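Local coordinates for protein endoglucanase A (Clostridium longisporum, PDB 6Q1I) that hydrolyses internal beta-1,4-glucosidic linkages in cellulose, barley beta-glucan and lichenan, and also acts on xylan, preferring longer cellooligosaccharides, at residues A[60-65]-A[104-109]; A[151-156]-A[200-205]; A[19-24]-A[311-316]. All coordinates share one frame; numbering follows the deposited sequence. Where two conformers were deposited one is given.

Contact 1: residues A[60-65]-A[104-109]; sequences MIDKIK and IADDLY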
# COMPACT_ATOMS: atom_id res chain seq x y z
N MET A 60 -8.92 13.52 -11.19
CA MET A 60 -7.58 13.07 -10.83
C MET A 60 -7.43 11.58 -11.09
O MET A 60 -6.42 11.13 -11.65
CB MET A 60 -7.31 13.35 -9.36
CG MET A 60 -7.29 14.80 -8.99
SD MET A 60 -7.28 15.01 -7.21
CE MET A 60 -7.65 16.75 -7.06
N ILE A 61 -8.44 10.80 -10.69
CA ILE A 61 -8.42 9.35 -10.91
C ILE A 61 -8.41 9.04 -12.40
O ILE A 61 -7.68 8.14 -12.85
CB ILE A 61 -9.62 8.71 -10.18
CG1 ILE A 61 -9.58 9.03 -8.68
CG2 ILE A 61 -9.65 7.20 -10.44
CD1 ILE A 61 -8.28 8.68 -7.97
N ASP A 62 -9.22 9.76 -13.18
CA ASP A 62 -9.24 9.57 -14.63
C ASP A 62 -7.85 9.77 -15.23
O ASP A 62 -7.46 9.04 -16.15
CB ASP A 62 -10.18 10.58 -15.29
CG ASP A 62 -11.65 10.41 -14.92
OD1 ASP A 62 -12.09 9.36 -14.40
OD2 ASP A 62 -12.39 11.37 -15.22
N LYS A 63 -7.11 10.78 -14.75
CA LYS A 63 -5.78 11.03 -15.28
C LYS A 63 -4.86 9.83 -15.05
O LYS A 63 -4.09 9.46 -15.94
CB LYS A 63 -5.21 12.28 -14.61
CG LYS A 63 -3.91 12.77 -15.19
CD LYS A 63 -4.12 13.66 -16.40
CE LYS A 63 -2.79 14.07 -16.97
NZ LYS A 63 -2.93 15.13 -17.98
N ILE A 64 -4.94 9.22 -13.87
CA ILE A 64 -4.13 8.05 -13.55
C ILE A 64 -4.52 6.87 -14.44
O ILE A 64 -3.65 6.20 -15.03
CB ILE A 64 -4.28 7.72 -12.05
CG1 ILE A 64 -3.75 8.87 -11.20
CG2 ILE A 64 -3.59 6.40 -11.69
CD1 ILE A 64 -2.31 9.25 -11.47
N LYS A 65 -5.82 6.59 -14.56
CA LYS A 65 -6.27 5.51 -15.43
C LYS A 65 -5.84 5.73 -16.87
O LYS A 65 -5.35 4.81 -17.54
CB LYS A 65 -7.80 5.39 -15.34
CG LYS A 65 -8.43 4.48 -16.39
CD LYS A 65 -8.00 3.04 -16.23
CE LYS A 65 -8.61 2.17 -17.32
NZ LYS A 65 -8.34 0.72 -17.09
N ILE A 104 -13.19 2.31 -9.14
CA ILE A 104 -13.86 1.12 -9.67
C ILE A 104 -14.59 1.46 -10.96
O ILE A 104 -14.56 0.70 -11.92
CB ILE A 104 -14.82 0.52 -8.62
CG1 ILE A 104 -14.05 0.01 -7.39
CG2 ILE A 104 -15.68 -0.60 -9.23
CD1 ILE A 104 -13.22 -1.24 -7.60
N ALA A 105 -15.25 2.63 -11.00
CA ALA A 105 -15.92 3.08 -12.21
C ALA A 105 -14.95 3.16 -13.38
O ALA A 105 -15.32 2.87 -14.53
CB ALA A 105 -16.56 4.45 -11.98
N ASP A 106 -13.69 3.52 -13.12
CA ASP A 106 -12.67 3.64 -14.15
C ASP A 106 -12.01 2.32 -14.49
O ASP A 106 -10.97 2.31 -15.17
CB ASP A 106 -11.62 4.67 -13.74
CG ASP A 106 -12.07 6.09 -14.00
OD1 ASP A 106 -13.22 6.30 -14.45
OD2 ASP A 106 -11.25 7.01 -13.75
N ASP A 107 -12.57 1.20 -14.04
CA ASP A 107 -12.07 -0.14 -14.39
C ASP A 107 -10.70 -0.43 -13.80
O ASP A 107 -9.94 -1.22 -14.34
CB ASP A 107 -12.07 -0.37 -15.91
CG ASP A 107 -12.05 -1.83 -16.28
OD1 ASP A 107 -12.58 -2.63 -15.48
OD2 ASP A 107 -11.52 -2.17 -17.36
N LEU A 108 -10.38 0.18 -12.66
CA LEU A 108 -9.13 -0.06 -11.96
C LEU A 108 -9.32 -1.15 -10.91
O LEU A 108 -10.41 -1.32 -10.35
CB LEU A 108 -8.67 1.22 -11.26
CG LEU A 108 -8.31 2.37 -12.20
CD1 LEU A 108 -8.28 3.68 -11.45
CD2 LEU A 108 -6.96 2.12 -12.86
N TYR A 109 -8.24 -1.89 -10.64
CA TYR A 109 -8.13 -2.61 -9.38
C TYR A 109 -7.91 -1.59 -8.27
O TYR A 109 -7.23 -0.58 -8.47
CB TYR A 109 -6.98 -3.63 -9.40
CG TYR A 109 -7.22 -4.71 -10.42
CD1 TYR A 109 -6.78 -4.58 -11.72
CD2 TYR A 109 -7.97 -5.83 -10.09
CE1 TYR A 109 -7.07 -5.53 -12.68
CE2 TYR A 109 -8.25 -6.80 -11.04
CZ TYR A 109 -7.80 -6.65 -12.33
OH TYR A 109 -8.10 -7.61 -13.27
O HOH W 1 -9.71 -0.98 -18.66
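Lys65 lies along the backbone of Asp106, its aliphatic chain sliding past the aspartate side chain in the opposite direction. Its CG stands anti to the backbone N (chi1 169°) and the chain then bends at chi2 (64°), which carries the methylenes across the turn: Lys65 CE comes to 3.2 Å from Asp106 O. The ammonium group reaches Asp107 through one water, which accepts from Lys65 NZ at 2.7 Å and donates to Asp107 OD2 at 2.5 Å; the direct separation of Lys65 NZ and Asp107 OD2, 4.3 Å, is too long for a salt bridge. Asp107 has positive phi and is the C-prime residue of a Schellman motif that closes helix 90-105, with Leu108 N bonded to Cys103 O and Asp107 N to Ile104 O. In the (beta/alpha)8 barrel of this family 5 catalytic domain, the contact thus joins helix 58-67 to the turn between the next helix and strand 109-113, at the end of the barrel where the strands begin. Leu108 packs alongside the lysine methylenes, running the opposite way: its CD2 is 3.6 Å from Lys65 CD. Its CD1 is 3.9 Å from Ile61 CG2, and the side chains of Ile61 and Leu108 both pack on Ile72 of strand 71-74. On the other flank the carboxylates of Asp62 and Asp106 meet with their planes 36° apart, Asp62 OD1 being 2.6 Å from Asp106 OD2. Lys58, one turn earlier on helix 58-67, forms salt bridges with Asp62 OD1 and Asp106 OD1, which would probably offset part of the negative charge.

Contact 2: residues A[151-156]-A[200-205]; sequences DHLIFE and LSRAVM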
# COMPACT_ATOMS: atom_id res chain seq x y z
N ASP A 151 -14.56 -8.30 -7.73
CA ASP A 151 -13.20 -8.70 -7.39
C ASP A 151 -12.13 -7.70 -7.81
O ASP A 151 -10.95 -7.94 -7.55
CB ASP A 151 -12.86 -10.11 -7.88
CG ASP A 151 -12.74 -10.21 -9.39
OD1 ASP A 151 -12.84 -9.20 -10.13
OD2 ASP A 151 -12.52 -11.35 -9.84
N HIS A 152 -12.51 -6.56 -8.40
CA HIS A 152 -11.52 -5.51 -8.58
C HIS A 152 -11.17 -4.82 -7.27
O HIS A 152 -10.13 -4.16 -7.20
CB HIS A 152 -11.99 -4.49 -9.59
CG HIS A 152 -11.83 -4.96 -11.00
ND1 HIS A 152 -12.66 -5.90 -11.57
CD2 HIS A 152 -10.93 -4.63 -11.95
CE1 HIS A 152 -12.28 -6.13 -12.81
NE2 HIS A 152 -11.23 -5.37 -13.07
N LEU A 153 -11.99 -4.97 -6.24
CA LEU A 153 -11.69 -4.42 -4.92
C LEU A 153 -10.98 -5.48 -4.08
O LEU A 153 -11.52 -6.57 -3.83
CB LEU A 153 -12.95 -3.92 -4.22
CG LEU A 153 -12.71 -3.31 -2.84
CD1 LEU A 153 -11.81 -2.08 -2.92
CD2 LEU A 153 -14.03 -2.96 -2.19
N ILE A 154 -9.78 -5.12 -3.60
CA ILE A 154 -8.90 -5.96 -2.80
C ILE A 154 -8.76 -5.29 -1.45
O ILE A 154 -8.59 -4.07 -1.38
CB ILE A 154 -7.52 -6.01 -3.50
CG1 ILE A 154 -7.63 -6.62 -4.89
CG2 ILE A 154 -6.50 -6.77 -2.66
CD1 ILE A 154 -6.46 -6.27 -5.79
N PHE A 155 -8.85 -6.06 -0.37
CA PHE A 155 -8.61 -5.52 0.97
C PHE A 155 -7.16 -5.78 1.37
O PHE A 155 -6.58 -6.80 0.99
CB PHE A 155 -9.52 -6.18 2.01
CG PHE A 155 -11.00 -5.88 1.86
CD1 PHE A 155 -11.46 -4.74 1.22
CD2 PHE A 155 -11.93 -6.74 2.41
CE1 PHE A 155 -12.82 -4.49 1.11
CE2 PHE A 155 -13.28 -6.48 2.32
CZ PHE A 155 -13.73 -5.37 1.67
N GLU A 156 -6.59 -4.87 2.16
CA GLU A 156 -5.24 -5.02 2.73
C GLU A 156 -5.35 -4.78 4.23
O GLU A 156 -5.72 -3.69 4.66
CB GLU A 156 -4.27 -4.04 2.05
CG GLU A 156 -2.90 -3.97 2.69
CD GLU A 156 -2.06 -2.82 2.16
OE1 GLU A 156 -1.97 -2.66 0.93
OE2 GLU A 156 -1.52 -2.05 2.99
N LEU A 200 -16.29 -13.78 1.17
CA LEU A 200 -15.78 -15.13 1.41
C LEU A 200 -14.54 -15.42 0.56
O LEU A 200 -13.67 -16.19 0.98
CB LEU A 200 -16.84 -16.17 1.07
CG LEU A 200 -18.04 -16.30 2.01
CD1 LEU A 200 -19.11 -17.17 1.38
CD2 LEU A 200 -17.59 -16.86 3.34
N SER A 201 -14.45 -14.81 -0.63
CA SER A 201 -13.40 -15.13 -1.59
C SER A 201 -12.60 -13.93 -2.07
O SER A 201 -11.64 -14.12 -2.82
CB SER A 201 -14.01 -15.82 -2.81
OG SER A 201 -14.75 -16.95 -2.40
N ARG A 202 -12.95 -12.72 -1.66
CA ARG A 202 -12.20 -11.53 -2.06
C ARG A 202 -10.72 -11.70 -1.74
O ARG A 202 -10.36 -12.17 -0.66
CB ARG A 202 -12.74 -10.32 -1.30
CG ARG A 202 -12.15 -8.98 -1.78
CD ARG A 202 -12.71 -7.76 -1.04
NE ARG A 202 -14.17 -7.78 -1.03
CZ ARG A 202 -14.93 -7.51 -2.09
NH1 ARG A 202 -14.38 -7.17 -3.25
NH2 ARG A 202 -16.24 -7.61 -1.98
N ALA A 203 -9.87 -11.26 -2.65
CA ALA A 203 -8.44 -11.27 -2.39
C ALA A 203 -8.13 -10.35 -1.22
O ALA A 203 -8.63 -9.22 -1.15
CB ALA A 203 -7.68 -10.81 -3.63
N VAL A 204 -7.26 -10.82 -0.32
CA VAL A 204 -6.86 -10.06 0.85
C VAL A 204 -5.34 -10.04 0.93
O VAL A 204 -4.71 -11.09 1.08
CB VAL A 204 -7.47 -10.61 2.15
CG1 VAL A 204 -6.96 -9.82 3.35
CG2 VAL A 204 -8.99 -10.58 2.09
N MET A 205 -4.76 -8.85 0.82
CA MET A 205 -3.35 -8.60 1.06
C MET A 205 -3.09 -8.44 2.55
O MET A 205 -3.92 -7.90 3.29
CB MET A 205 -2.92 -7.31 0.36
CG MET A 205 -2.82 -7.42 -1.14
SD MET A 205 -2.61 -5.87 -2.03
CE MET A 205 -1.15 -5.22 -1.25
O HOH W 2 -10.63 -9.07 -4.97
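One face of the Phe155 ring carries Arg202 CD, 3.5 Å from the ring centroid and almost directly above it in a CH-pi contact. The guanidinium continues past the ring with its plane turned 44° from that of the phenyl; the cation-pi contact is off-centre, Arg202 CZ lying 5.0 Å from the Phe155 centroid, to one side of the ring normal. At the guanidinium edge, and in its plane, Leu153 O takes a nearly straight bond from Arg202 NH1 (3.0 Å, 165°). The bend at chi3 of Arg202 (-51°) brings this edge round to the carbonyl. Asn199 OD1 takes a bond from NE, Tyr149 O from NH2 and Asp150 O from NH1, which together restrain the rotation of the buried cation. A water also donates to Leu153 O and Asp151 O and accepts from Ala203 N, bridging the two segments just before the strands pair. Beyond it the parallel ladder begins: Phe155 N donates to Ala203 O at 3.3 Å, and Phe155 O receives Met205 N at 2.7 Å. Phe155 and Val204 face helix 175-194, while on the other face Met205 CE touches Glu156 OE1 at 3.5 Å; Glu156 OE2 is held by Arg73 and Asn113. These are neighbouring strands of a TIM barrel, with Glu156 pointing inward, its side chain about 6 Å from that of Gln284, which occupies the position of the probable nucleophile and is changed in this structure.

Contact 3: residues A[19-24]-A[311-316]; sequences QEMGVG and GIPCVW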
# COMPACT_ATOMS: atom_id res chain seq x y z
N GLN A 19 -2.04 -11.33 -11.47
CA GLN A 19 -1.49 -11.36 -12.82
C GLN A 19 -1.88 -10.13 -13.63
O GLN A 19 -1.17 -9.77 -14.57
CB GLN A 19 -1.94 -12.62 -13.55
CG GLN A 19 -1.34 -13.90 -13.00
CD GLN A 19 -1.70 -15.11 -13.82
OE1 GLN A 19 -2.80 -15.66 -13.70
NE2 GLN A 19 -0.78 -15.54 -14.67
N GLU A 20 -2.99 -9.47 -13.27
CA GLU A 20 -3.56 -8.40 -14.07
C GLU A 20 -3.36 -7.01 -13.50
O GLU A 20 -3.73 -6.03 -14.16
CB GLU A 20 -5.08 -8.63 -14.23
CG GLU A 20 -5.45 -9.95 -14.86
CD GLU A 20 -4.87 -10.10 -16.23
OE1 GLU A 20 -4.74 -9.08 -16.93
OE2 GLU A 20 -4.52 -11.24 -16.60
N MET A 21 -2.79 -6.87 -12.30
CA MET A 21 -2.79 -5.59 -11.60
C MET A 21 -1.80 -4.57 -12.16
O MET A 21 -1.94 -3.37 -11.89
CB MET A 21 -2.54 -5.82 -10.11
CG MET A 21 -3.72 -6.46 -9.40
SD MET A 21 -3.34 -6.97 -7.71
CE MET A 21 -3.00 -5.41 -6.92
N GLY A 22 -0.80 -5.00 -12.93
CA GLY A 22 0.04 -4.07 -13.65
C GLY A 22 0.84 -3.17 -12.73
O GLY A 22 1.27 -3.57 -11.65
N VAL A 23 1.11 -1.96 -13.22
CA VAL A 23 1.71 -0.91 -12.41
C VAL A 23 0.60 -0.05 -11.83
O VAL A 23 -0.42 0.22 -12.48
CB VAL A 23 2.76 -0.09 -13.20
CG1 VAL A 23 2.15 0.66 -14.39
CG2 VAL A 23 3.48 0.87 -12.28
N GLY A 24 0.77 0.35 -10.57
CA GLY A 24 -0.26 1.04 -9.83
C GLY A 24 0.21 2.35 -9.24
O GLY A 24 1.39 2.72 -9.33
N GLY A 311 5.66 -11.38 -12.50
CA GLY A 311 4.27 -11.43 -12.07
C GLY A 311 3.99 -10.67 -10.79
O GLY A 311 3.03 -11.01 -10.09
N ILE A 312 4.80 -9.67 -10.46
CA ILE A 312 4.67 -8.89 -9.24
C ILE A 312 4.13 -7.51 -9.60
O ILE A 312 4.85 -6.71 -10.22
CB ILE A 312 6.01 -8.76 -8.50
CG1 ILE A 312 6.61 -10.13 -8.18
CG2 ILE A 312 5.82 -7.92 -7.22
CD1 ILE A 312 8.00 -10.08 -7.59
N PRO A 313 2.90 -7.17 -9.22
CA PRO A 313 2.44 -5.78 -9.34
C PRO A 313 3.23 -4.85 -8.42
O PRO A 313 3.64 -5.24 -7.32
CB PRO A 313 0.98 -5.85 -8.90
CG PRO A 313 0.60 -7.28 -8.99
CD PRO A 313 1.84 -8.06 -8.73
N CYS A 314 3.43 -3.61 -8.87
CA CYS A 314 4.13 -2.62 -8.06
C CYS A 314 3.39 -1.30 -8.16
O CYS A 314 2.95 -0.89 -9.24
CB CYS A 314 5.60 -2.51 -8.45
SG CYS A 314 5.88 -2.35 -10.22
N VAL A 315 3.24 -0.65 -7.01
CA VAL A 315 2.34 0.50 -6.84
C VAL A 315 3.16 1.69 -6.34
O VAL A 315 3.68 1.69 -5.22
CB VAL A 315 1.21 0.15 -5.87
CG1 VAL A 315 0.15 1.23 -5.88
CG2 VAL A 315 0.57 -1.21 -6.22
N TRP A 316 3.28 2.72 -7.19
CA TRP A 316 4.07 3.90 -6.84
C TRP A 316 3.38 4.70 -5.73
O TRP A 316 2.17 4.89 -5.76
CB TRP A 316 4.22 4.79 -8.08
CG TRP A 316 5.09 6.00 -7.86
CD1 TRP A 316 4.72 7.18 -7.26
CD2 TRP A 316 6.48 6.15 -8.20
NE1 TRP A 316 5.79 8.05 -7.21
CE2 TRP A 316 6.87 7.45 -7.79
CE3 TRP A 316 7.42 5.33 -8.84
CZ2 TRP A 316 8.17 7.93 -7.99
CZ3 TRP A 316 8.69 5.82 -9.05
CH2 TRP A 316 9.06 7.11 -8.62
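Pro313 meets Met21 first: the pyrrolidine CG rests on Met21 CB at 3.6 Å, and the two side chains cross obliquely, both also touching Val281 of strand 280-285. Pro313 CA lies 3.4 Å from Gly22 O, a strongly bent CH...O contact made as the first segment leaves helix 14-20 through Gly22, whose phi is positive. Next, Cys314 gives its carbonyl to segment 19-24: Gly24 N donates to Cys314 O at 2.8 Å, while Val23 CG2 sits against the same oxygen at 3.6 Å. Val23 and Cys314 form a parallel bridge and point to the same side, where both pack on Val304 of helix 293-309. This pairing of strand 23-27 with strand 314-318, first with last, closes the eight-stranded TIM barrel, although the segments are 287 residues apart. Val315 points to the barrel interior, its side chain about 6 Å from that of Gln284, the changed residue at the probable nucleophile position. With CG1 anti to the backbone N (chi1 -170°), Val315 lays this methyl on the bare backbone of Gly24, 3.5 Å from Gly24 C; glycine presents no side chain here, and Gly24 CA and Val315 CA come within 4.0 Å. Trp316 N then donates to Gly24 O at 2.9 Å, fairly straight at the hydrogen (158°) but from 52° above the carbonyl plane. The indole itself leads away from the strand pair, meeting Phe285 edge-to-face, packing on Ile345 and Leu349 of helix 343-356, and donating through Trp316 NE1 to Phe330 O.

How the contacts relate
Contacts 2 and 3 are buried pairings of adjacent strands in the same closed barrel, the fourth with the fifth and the eighth with the first; contact 1 sits farther out, between helix 58-67 and the turn that follows helix 90-105. Backbone ladders carry the inner pair, supplemented in contact 2 by a buried arginine and in contact 3 by glycine and proline packing. Contact 1 relies instead on side chains, a bridging water and charged groups at a partly open turn. Contacts 1 and 2 are nested in the long loop closed by contact 3. Tyr109 links all three, stacking on His152 and packing on Met21, whose SD lies 3.7 Å from Ile154 CD1.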